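Local coordinates for protein MupZ (Pseudomonas fluorescens, PDB 6FXD) that probably acts as an epoxide hydrolase that helps to form the oxygen heterocycles of the antibiotic mupirocin, at residues 38-41 with 42-46; 63-66 with 67-70; 90-93 with 94-98. All blocks are in the same frame, centred on the assembly; numbering follows the deposited sequence. Where two conformers were deposited one is given.

Contact 1 of 3, residues 38-41 with 42-46; sequences EAFK and AYCAV
The side chain of Phe-40 leaves with CG anti to its own nitrogen (chi1 -175°), while SG of Cys-44 stands anti to its carbonyl carbon (chi1 -77°), and the two torsions bring ring and sulfur together one turn apart on helix 37-51. The result is an i to i+4 Cys sulfur-aromatic contact. SG lies 4.5 Å from the centroid of the Phe-40 ring and approaches it obliquely, 51° off the ring normal. The nearest ring atom is CE1 of Phe-40, 3.6 Å from Cys-44 SG. Both residues are buried on the side of the helix turned to the sheet, where Phe-40 meets Phe-30 edge-to-face and Cys-44 packs on Phe-62.

The backbone keeps alpha-helical spacing. Ala-42 N bonds to Glu-38 O at 3.0 Å, and Cys-44 N bonds to Phe-40 O at 3.0 Å, with a weak second bond to Lys-41 O. The Lys-41 chain is extended beyond CG, and its NZ forms a salt bridge with Glu-131 of the second subunit. Gln-132 of that subunit hydrogen-bonds to the backbone O of Lys-41, so this part of the helix also belongs to the subunit interface.

Tyr-43 sits on another flank, against Ala-95 and Leu-98. Its N donates to Ala-39 O over 3.0 Å, and the same oxygen lies at the edge of the Tyr-43 ring, 3.4 Å from CD2.

Contact 2 of 3, residues 63-66 with 67-70; sequences SFNG and TQGH
Two groups grip the carbonyl oxygen of Asn-65 at the end of the hairpin formed by strands 57-65 and 68-75. Gln-68 N donates to Asn-65 O at 3.0 Å, from well above the carbonyl plane, and a water donates to the same oxygen at 2.8 Å. That water in turn accepts from Gln-68 NE2. A second water accepts from Asn-65 ND2 and donates to Gln-68 OE1 over 2.6 Å, so both ends of the glutamine amide reach Asn-65 through water. The two side chains run side by side in the same direction, their amide planes 33° apart. Asn-65 has CG anti to its nitrogen (chi1 -177°), which carries its amide alongside that of Gln-68.

The turn is type II', with Gly-66 at the positive phi of its first corner. Asn-65 N completes the pair by donating to Gln-68 O at 2.8 Å. Farther along, Ser-63 N bonds to His-70 O at 2.9 Å, and a third water joins Ser-63 OG to His-70 ND1 in the plane of the imidazole.

On the other face, Phe-64 CD2 rests 3.8 Å from Gly-69 CA in a non-hydrogen-bonded pair. Lys-41 makes a cation-pi contact with the Phe-64 ring, and Ser-63 and Phe-64 pair antiparallel with a strand of the second subunit. On the face of Ser-63, Asn-65, Gln-68 and His-70 the polar side chains are thus joined across the strands through water, so their link depends on bound solvent, whereas Phe-64 packs directly against helix 37-51.

Contact 3 of 3, residues 90-93 with 94-98; sequences ELNS and EAFHL
Backbone hydrogen bonds carry most of this contact, beginning with the oxygen of Leu-91 in helix 78-94, which accepts from two successive nitrogens. Ala-95 N reaches Leu-91 O at 3.1 Å in an almost straight bond of 179°, with the donor nearly on the line of the carbonyl. Glu-94 N also lies 3.1 Å from Leu-91 O, but it arrives from above the carbonyl plane, with an angle of 136° at its hydrogen. Leu-91 O thus takes one i+3 and one i+4 bond. A weak bond from Glu-94 N to Glu-90 O, 3.3 Å long, adds a second acceptor for that nitrogen. The next step is different: Phe-96 N comes 3.0 Å from Asn-92 O, yet the angle is too poor for a hydrogen bond, so the i+4 pattern does not carry on to this residue.

The other contacts are close approaches of side chains to backbone carbonyls. Chi1 of Glu-94 (-36°) places CG 3.2 Å from Glu-90 O, and the bend at chi2 then turns the carboxylate toward Ser-93. There Glu-94 OE1 comes 3.1 Å from Ser-93 O, an approach of two acceptors and not a bond. Phe-96 CB lies 3.4 Å from Asn-92 O and equally 3.4 Å from Ser-93 O; the Asn-92 oxygen is also near the plane of the Phe-96 ring, at its edge.

Apolar packing joins the segment to the neighbouring helix, where Leu-91 reaches Val-46, Phe-47 and Lys-50 of helix 37-51. Mixed i+3 and i+4 bonding of this kind is common where a helix gives way to a loop, here between helix 78-94 and strand 100-108 of the mixed beta sheet.

How the contacts relate
Helix 37-51 links the three contacts. Contact 1, on that helix, lies with its centre about 12 Å from the centre of contact 2 and about 11 Å from that of contact 3. Toward the hairpin, Lys-41 CG meets Phe-64 CZ at 3.8 Å, and Phe-40 CD1 meets Phe-64 CE2 at 3.8 Å. Toward contact 3, Tyr-43 CD2 touches Leu-98 CD1 of the loop at 3.6 Å, while Val-46 CG1 touches Leu-91 CD2 of helix 78-94 at 3.7 Å. Contacts 2 and 3 do not meet, their nearest atoms being about 8 Å apart. The second subunit touches contacts 1 and 2, whereas contact 3 has no neighbouring chain of the assembly against it.

Contact 1 of 3, residues 38-41 with 42-46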
ATOM      1  N   GLU A  38     -17.551  -7.723 -38.832  1.00 22.34           N
ATOM      2  CA  GLU A  38     -18.846  -8.220 -38.351  1.00 23.91           C
ATOM      3  C   GLU A  38     -18.739  -9.651 -37.830  1.00 23.70           C
ATOM      4  O   GLU A  38     -19.397 -10.016 -36.841  1.00 22.54           O
ATOM      5  CB  GLU A  38     -19.918  -8.105 -39.439  1.00 29.87           C
ATOM      6  CG  GLU A  38     -20.259  -6.667 -39.816  1.00 37.13           C
ATOM      7  CD  GLU A  38     -20.514  -5.786 -38.601  1.00 50.40           C
ATOM      8  OE1 GLU A  38     -21.241  -6.223 -37.678  1.00 53.68           O
ATOM      9  OE2 GLU A  38     -19.980  -4.652 -38.570  1.00 54.72           O
ATOM     10  N   ALA A  39     -17.910 -10.470 -38.476  1.00 21.44           N
ATOM     11  CA  ALA A  39     -17.654 -11.810 -37.959  1.00 22.94           C
ATOM     12  C   ALA A  39     -16.958 -11.752 -36.601  1.00 21.04           C
ATOM     13  O   ALA A  39     -17.272 -12.539 -35.701  1.00 22.19           O
ATOM     14  CB  ALA A  39     -16.828 -12.621 -38.963  1.00 21.81           C
ATOM     15  N   PHE A  40     -15.976 -10.856 -36.447  1.00 20.13           N
ATOM     16  CA  PHE A  40     -15.333 -10.688 -35.150  1.00 19.44           C
ATOM     17  C   PHE A  40     -16.351 -10.342 -34.071  1.00 21.05           C
ATOM     18  O   PHE A  40     -16.357 -10.944 -32.994  1.00 19.87           O
ATOM     19  CB  PHE A  40     -14.259  -9.601 -35.259  1.00 18.59           C
ATOM     20  CG  PHE A  40     -13.429  -9.415 -34.001  1.00 20.32           C
ATOM     21  CD1 PHE A  40     -13.895  -8.646 -32.947  1.00 20.36           C
ATOM     22  CD2 PHE A  40     -12.184 -10.020 -33.886  1.00 21.97           C
ATOM     23  CE1 PHE A  40     -13.144  -8.487 -31.786  1.00 20.95           C
ATOM     24  CE2 PHE A  40     -11.409  -9.854 -32.720  1.00 22.79           C
ATOM     25  CZ  PHE A  40     -11.886  -9.100 -31.677  1.00 21.24           C
ATOM     26  N   LYS A  41     -17.232  -9.377 -34.354  1.00 20.77           N
ATOM     27  CA  LYS A  41     -18.247  -8.996 -33.374  1.00 20.08           C
ATOM     28  C   LYS A  41     -19.188 -10.156 -33.038  1.00 21.41           C
ATOM     29  O   LYS A  41     -19.605 -10.314 -31.885  1.00 22.78           O
ATOM     30  CB  LYS A  41     -19.004  -7.768 -33.870  1.00 20.92           C
ATOM     31  CG  LYS A  41     -18.102  -6.529 -33.908  1.00 21.42           C
ATOM     32  CD  LYS A  41     -18.881  -5.259 -34.253  1.00 22.53           C
ATOM     33  CE  LYS A  41     -17.957  -4.013 -34.221  1.00 24.14           C
ATOM     34  NZ  LYS A  41     -18.739  -2.761 -34.241  1.00 26.36           N
ATOM     35  N   ALA A  42     -19.536 -10.983 -34.027  1.00 21.28           N
ATOM     36  CA  ALA A  42     -20.366 -12.153 -33.748  1.00 22.05           C
ATOM     37  C   ALA A  42     -19.651 -13.118 -32.804  1.00 22.38           C
ATOM     38  O   ALA A  42     -20.263 -13.662 -31.869  1.00 23.48           O
ATOM     39  CB  ALA A  42     -20.718 -12.836 -35.062  1.00 23.27           C
ATOM     40  N   TYR A  43     -18.367 -13.382 -33.061  1.00 22.80           N
ATOM     41  CA  TYR A  43     -17.621 -14.290 -32.197  1.00 22.67           C
ATOM     42  C   TYR A  43     -17.470 -13.749 -30.786  1.00 21.90           C
ATOM     43  O   TYR A  43     -17.206 -14.511 -29.862  1.00 22.48           O
ATOM     44  CB  TYR A  43     -16.252 -14.598 -32.782  1.00 24.21           C
ATOM     45  CG  TYR A  43     -16.246 -15.824 -33.610  1.00 26.14           C
ATOM     46  CD1 TYR A  43     -16.247 -17.069 -33.010  1.00 28.58           C
ATOM     47  CD2 TYR A  43     -16.267 -15.745 -34.989  1.00 27.52           C
ATOM     48  CE1 TYR A  43     -16.253 -18.219 -33.774  1.00 28.73           C
ATOM     49  CE2 TYR A  43     -16.272 -16.893 -35.765  1.00 29.37           C
ATOM     50  CZ  TYR A  43     -16.265 -18.122 -35.148  1.00 29.65           C
ATOM     51  OH  TYR A  43     -16.261 -19.266 -35.920  1.00 33.44           O
ATOM     52  N   CYS A  44     -17.532 -12.429 -30.611  1.00 22.10           N
ATOM     53  CA  CYS A  44     -17.427 -11.884 -29.264  1.00 21.34           C
ATOM     54  C   CYS A  44     -18.478 -12.479 -28.337  1.00 21.19           C
ATOM     55  O   CYS A  44     -18.205 -12.696 -27.153  1.00 22.41           O
ATOM     56  CB  CYS A  44     -17.564 -10.373 -29.293  1.00 21.50           C
ATOM     57  SG  CYS A  44     -16.055  -9.503 -29.881  1.00 25.98           S
ATOM     58  N   ALA A  45     -19.683 -12.786 -28.866  1.00 21.27           N
ATOM     59  CA  ALA A  45     -20.718 -13.409 -28.046  1.00 21.08           C
ATOM     60  C   ALA A  45     -20.291 -14.797 -27.599  1.00 21.81           C
ATOM     61  O   ALA A  45     -20.571 -15.210 -26.470  1.00 21.15           O
ATOM     62  CB  ALA A  45     -22.026 -13.499 -28.834  1.00 22.78           C
ATOM     63  N   VAL A  46     -19.585 -15.518 -28.475  1.00 20.02           N
ATOM     64  CA  VAL A  46     -19.084 -16.841 -28.133  1.00 20.13           C
ATOM     65  C   VAL A  46     -18.021 -16.747 -27.039  1.00 19.74           C
ATOM     66  O   VAL A  46     -18.026 -17.534 -26.080  1.00 21.28           O
ATOM     67  CB  VAL A  46     -18.564 -17.539 -29.406  1.00 20.64           C
ATOM     68  CG1 VAL A  46     -17.957 -18.909 -29.088  1.00 23.89           C
ATOM     69  CG2 VAL A  46     -19.673 -17.653 -30.455  1.00 20.66           C
TER

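Contact 2 of 3, residues 63-66 with 67-70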
ATOM      1  N   SER A  63     -14.935  -3.582 -26.787  0.65 17.89           N
ATOM      2  CA  SER A  63     -15.198  -2.222 -27.252  0.65 17.77           C
ATOM      3  C   SER A  63     -14.472  -1.991 -28.570  0.65 19.00           C
ATOM      4  O   SER A  63     -13.525  -2.700 -28.904  0.65 18.69           O
ATOM      5  CB  SER A  63     -14.683  -1.168 -26.266  0.65 19.27           C
ATOM      6  OG  SER A  63     -15.209  -1.383 -24.978  0.65 19.71           O
ATOM      7  N   PHE A  64     -14.903  -0.966 -29.304  1.00 18.39           N
ATOM      8  CA  PHE A  64     -14.398  -0.738 -30.655  1.00 17.99           C
ATOM      9  C   PHE A  64     -14.183   0.738 -30.939  1.00 21.02           C
ATOM     10  O   PHE A  64     -15.011   1.586 -30.586  1.00 21.48           O
ATOM     11  CB  PHE A  64     -15.346  -1.358 -31.714  1.00 18.46           C
ATOM     12  CG  PHE A  64     -15.480  -2.850 -31.560  1.00 18.90           C
ATOM     13  CD1 PHE A  64     -16.443  -3.386 -30.701  1.00 19.71           C
ATOM     14  CD2 PHE A  64     -14.628  -3.706 -32.234  1.00 19.17           C
ATOM     15  CE1 PHE A  64     -16.532  -4.744 -30.511  1.00 19.43           C
ATOM     16  CE2 PHE A  64     -14.739  -5.090 -32.067  1.00 19.86           C
ATOM     17  CZ  PHE A  64     -15.686  -5.592 -31.193  1.00 20.53           C
ATOM     18  N   ASN A  65     -13.038   1.026 -31.552  1.00 22.56           N
ATOM     19  CA  ASN A  65     -12.712   2.319 -32.136  1.00 24.28           C
ATOM     20  C   ASN A  65     -12.606   2.032 -33.632  1.00 24.73           C
ATOM     21  O   ASN A  65     -11.516   1.781 -34.153  1.00 24.79           O
ATOM     22  CB  ASN A  65     -11.396   2.806 -31.559  1.00 25.05           C
ATOM     23  CG  ASN A  65     -11.014   4.196 -32.053  1.00 27.84           C
ATOM     24  OD1 ASN A  65     -11.785   4.854 -32.742  1.00 30.41           O
ATOM     25  ND2 ASN A  65      -9.827   4.657 -31.669  1.00 31.56           N
ATOM     26  N   GLY A  66     -13.747   2.045 -34.314  1.00 25.41           N
ATOM     27  CA  GLY A  66     -13.800   1.602 -35.702  1.00 24.79           C
ATOM     28  C   GLY A  66     -13.377   0.146 -35.828  1.00 24.79           C
ATOM     29  O   GLY A  66     -13.989  -0.761 -35.248  1.00 25.28           O
ATOM     30  N   THR A  67     -12.329  -0.120 -36.610  1.00 23.73           N
ATOM     31  CA  THR A  67     -11.816  -1.480 -36.750  1.00 22.74           C
ATOM     32  C   THR A  67     -10.776  -1.845 -35.688  1.00 22.00           C
ATOM     33  O   THR A  67     -10.215  -2.945 -35.736  1.00 25.45           O
ATOM     34  CB  THR A  67     -11.248  -1.720 -38.157  1.00 24.29           C
ATOM     35  OG1 THR A  67     -10.183  -0.796 -38.398  1.00 25.53           O
ATOM     36  CG2 THR A  67     -12.306  -1.501 -39.228  1.00 27.26           C
ATOM     37  N   GLN A  68     -10.498  -0.953 -34.737  1.00 21.76           N
ATOM     38  CA  GLN A  68      -9.618  -1.278 -33.618  1.00 21.91           C
ATOM     39  C   GLN A  68     -10.473  -1.875 -32.505  1.00 21.63           C
ATOM     40  O   GLN A  68     -11.292  -1.177 -31.906  1.00 24.00           O
ATOM     41  CB  GLN A  68      -8.928  -0.018 -33.116  1.00 24.04           C
ATOM     42  CG  GLN A  68      -8.105   0.715 -34.149  1.00 27.60           C
ATOM     43  CD  GLN A  68      -7.562   2.017 -33.590  1.00 36.56           C
ATOM     44  OE1 GLN A  68      -6.848   2.018 -32.586  1.00 43.90           O
ATOM     45  NE2 GLN A  68      -7.916   3.127 -34.215  1.00 41.41           N
ATOM     46  N   GLY A  69     -10.296  -3.159 -32.228  1.00 20.90           N
ATOM     47  CA  GLY A  69     -11.031  -3.806 -31.170  1.00 19.68           C
ATOM     48  C   GLY A  69     -10.254  -3.827 -29.866  1.00 19.09           C
ATOM     49  O   GLY A  69      -9.045  -3.608 -29.837  1.00 20.30           O
ATOM     50  N   HIS A  70     -10.973  -4.105 -28.785  1.00 18.60           N
ATOM     51  CA  HIS A  70     -10.353  -4.126 -27.464  1.00 18.58           C
ATOM     52  C   HIS A  70     -11.184  -5.020 -26.556  1.00 18.87           C
ATOM     53  O   HIS A  70     -12.413  -5.051 -26.680  1.00 20.52           O
ATOM     54  CB  HIS A  70     -10.315  -2.696 -26.910  1.00 21.03           C
ATOM     55  CG  HIS A  70      -9.877  -2.588 -25.486  1.00 20.56           C
ATOM     56  ND1 HIS A  70     -10.756  -2.649 -24.427  1.00 21.35           N
ATOM     57  CD2 HIS A  70      -8.654  -2.368 -24.944  1.00 21.82           C
ATOM     58  CE1 HIS A  70     -10.093  -2.471 -23.295  1.00 21.28           C
ATOM     59  NE2 HIS A  70      -8.814  -2.319 -23.583  1.00 22.60           N
TER
HETATM   60  O   HOH W   1     -13.474  -3.191 -23.869  1.00 22.40           O
HETATM   61  O   HOH W   2     -10.165   3.615 -35.710  1.00 35.22           O
HETATM   62  O   HOH W   3      -6.812   3.862 -30.797  1.00 45.37           O

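Contact 3 of 3, residues 90-93 with 94-98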
ATOM      1  N   GLU A  90      -8.909 -23.220 -26.884  1.00 39.86           N
ATOM      2  CA  GLU A  90      -9.516 -23.832 -28.057  1.00 45.46           C
ATOM      3  C   GLU A  90     -10.250 -22.805 -28.914  1.00 46.29           C
ATOM      4  O   GLU A  90     -10.132 -22.831 -30.146  1.00 44.96           O
ATOM      5  CB  GLU A  90     -10.442 -24.961 -27.618  1.00 53.19           C
ATOM      6  CG  GLU A  90      -9.716 -26.154 -27.044  1.00 60.53           C
ATOM      7  CD  GLU A  90      -9.775 -26.172 -25.534  1.00 68.72           C
ATOM      8  OE1 GLU A  90     -10.773 -25.658 -24.986  1.00 71.43           O
ATOM      9  OE2 GLU A  90      -8.838 -26.691 -24.894  1.00 72.01           O
ATOM     10  N   LEU A  91     -11.021 -21.908 -28.284  1.00 44.42           N
ATOM     11  CA  LEU A  91     -11.730 -20.870 -29.031  1.00 44.98           C
ATOM     12  C   LEU A  91     -10.761 -19.910 -29.702  1.00 46.44           C
ATOM     13  O   LEU A  91     -10.975 -19.498 -30.849  1.00 47.55           O
ATOM     14  CB  LEU A  91     -12.651 -20.085 -28.097  1.00 45.33           C
ATOM     15  CG  LEU A  91     -14.058 -20.625 -27.876  1.00 45.88           C
ATOM     16  CD1 LEU A  91     -14.803 -19.713 -26.922  1.00 46.10           C
ATOM     17  CD2 LEU A  91     -14.785 -20.729 -29.202  1.00 46.41           C
ATOM     18  N   ASN A  92      -9.704 -19.516 -28.988  1.00 46.04           N
ATOM     19  CA  ASN A  92      -8.703 -18.623 -29.559  1.00 49.07           C
ATOM     20  C   ASN A  92      -8.155 -19.192 -30.860  1.00 50.31           C
ATOM     21  O   ASN A  92      -8.034 -18.485 -31.869  1.00 48.69           O
ATOM     22  CB  ASN A  92      -7.576 -18.426 -28.542  1.00 51.63           C
ATOM     23  CG  ASN A  92      -6.410 -17.637 -29.104  1.00 57.75           C
ATOM     24  OD1 ASN A  92      -6.492 -16.420 -29.259  1.00 63.61           O
ATOM     25  ND2 ASN A  92      -5.311 -18.324 -29.396  1.00 58.01           N
ATOM     26  N   SER A  93      -7.845 -20.487 -30.858  1.00 51.09           N
ATOM     27  CA  SER A  93      -7.274 -21.122 -32.037  1.00 54.91           C
ATOM     28  C   SER A  93      -8.249 -21.226 -33.206  1.00 54.37           C
ATOM     29  O   SER A  93      -7.801 -21.322 -34.351  1.00 54.84           O
ATOM     30  CB  SER A  93      -6.693 -22.488 -31.681  1.00 59.12           C
ATOM     31  OG  SER A  93      -5.970 -23.025 -32.774  1.00 62.16           O
ATOM     32  N   GLU A  94      -9.561 -21.210 -32.974  1.00 54.37           N
ATOM     33  CA  GLU A  94     -10.403 -21.323 -34.160  1.00 52.58           C
ATOM     34  C   GLU A  94     -10.852 -19.979 -34.725  1.00 49.25           C
ATOM     35  O   GLU A  94     -11.068 -19.869 -35.935  1.00 48.70           O
ATOM     36  CB  GLU A  94     -11.575 -22.288 -33.942  1.00 54.16           C
ATOM     37  CG  GLU A  94     -11.255 -23.452 -33.106  1.00 61.24           C
ATOM     38  CD  GLU A  94     -10.216 -24.420 -33.667  1.00 67.27           C
ATOM     39  OE1 GLU A  94      -9.339 -24.042 -34.469  1.00 68.84           O
ATOM     40  OE2 GLU A  94     -10.237 -25.593 -33.255  1.00 75.57           O
ATOM     41  N   ALA A  95     -11.035 -18.963 -33.884  1.00 46.13           N
ATOM     42  CA  ALA A  95     -11.277 -17.614 -34.382  1.00 45.58           C
ATOM     43  C   ALA A  95      -9.988 -16.858 -34.672  1.00 41.78           C
ATOM     44  O   ALA A  95     -10.036 -15.658 -34.982  1.00 43.23           O
ATOM     45  CB  ALA A  95     -12.167 -16.820 -33.418  1.00 44.84           C
ATOM     46  N   PHE A  96      -8.847 -17.540 -34.566  1.00 44.36           N
ATOM     47  CA  PHE A  96      -7.502 -17.012 -34.759  1.00 45.02           C
ATOM     48  C   PHE A  96      -7.388 -16.112 -35.983  1.00 39.84           C
ATOM     49  O   PHE A  96      -6.634 -15.138 -35.965  1.00 38.35           O
ATOM     50  CB  PHE A  96      -6.533 -18.196 -34.884  1.00 48.24           C
ATOM     51  CG  PHE A  96      -5.067 -17.828 -34.814  1.00 51.91           C
ATOM     52  CD1 PHE A  96      -4.469 -17.508 -33.605  1.00 54.38           C
ATOM     53  CD2 PHE A  96      -4.284 -17.858 -35.952  1.00 51.42           C
ATOM     54  CE1 PHE A  96      -3.117 -17.192 -33.540  1.00 56.12           C
ATOM     55  CE2 PHE A  96      -2.934 -17.545 -35.895  1.00 53.42           C
ATOM     56  CZ  PHE A  96      -2.350 -17.211 -34.685  1.00 54.42           C
ATOM     57  N   HIS A  97      -8.142 -16.408 -37.038  1.00 38.27           N
ATOM     58  CA  HIS A  97      -7.881 -15.815 -38.343  1.00 38.37           C
ATOM     59  C   HIS A  97      -8.578 -14.478 -38.576  1.00 32.63           C
ATOM     60  O   HIS A  97      -8.335 -13.846 -39.609  1.00 32.37           O
ATOM     61  CB  HIS A  97      -8.224 -16.817 -39.452  1.00 46.59           C
ATOM     62  CG  HIS A  97      -7.369 -18.046 -39.427  1.00 55.17           C
ATOM     63  ND1 HIS A  97      -6.010 -18.010 -39.648  1.00 58.56           N
ATOM     64  CD2 HIS A  97      -7.676 -19.342 -39.184  1.00 59.20           C
ATOM     65  CE1 HIS A  97      -5.517 -19.233 -39.553  1.00 61.26           C
ATOM     66  NE2 HIS A  97      -6.507 -20.060 -39.272  1.00 61.23           N
ATOM     67  N   LEU A  98      -9.403 -14.012 -37.640  1.00 26.99           N
ATOM     68  CA  LEU A  98     -10.204 -12.816 -37.880  1.00 25.82           C
ATOM     69  C   LEU A  98      -9.469 -11.514 -37.584  1.00 26.42           C
ATOM     70  O   LEU A  98      -9.909 -10.456 -38.048  1.00 27.87           O
ATOM     71  CB  LEU A  98     -11.496 -12.879 -37.057  1.00 28.29           C
ATOM     72  CG  LEU A  98     -12.427 -14.002 -37.499  1.00 30.10           C
ATOM     73  CD1 LEU A  98     -13.653 -13.958 -36.623  1.00 31.50           C
ATOM     74  CD2 LEU A  98     -12.774 -13.855 -38.981  1.00 30.76           C
TER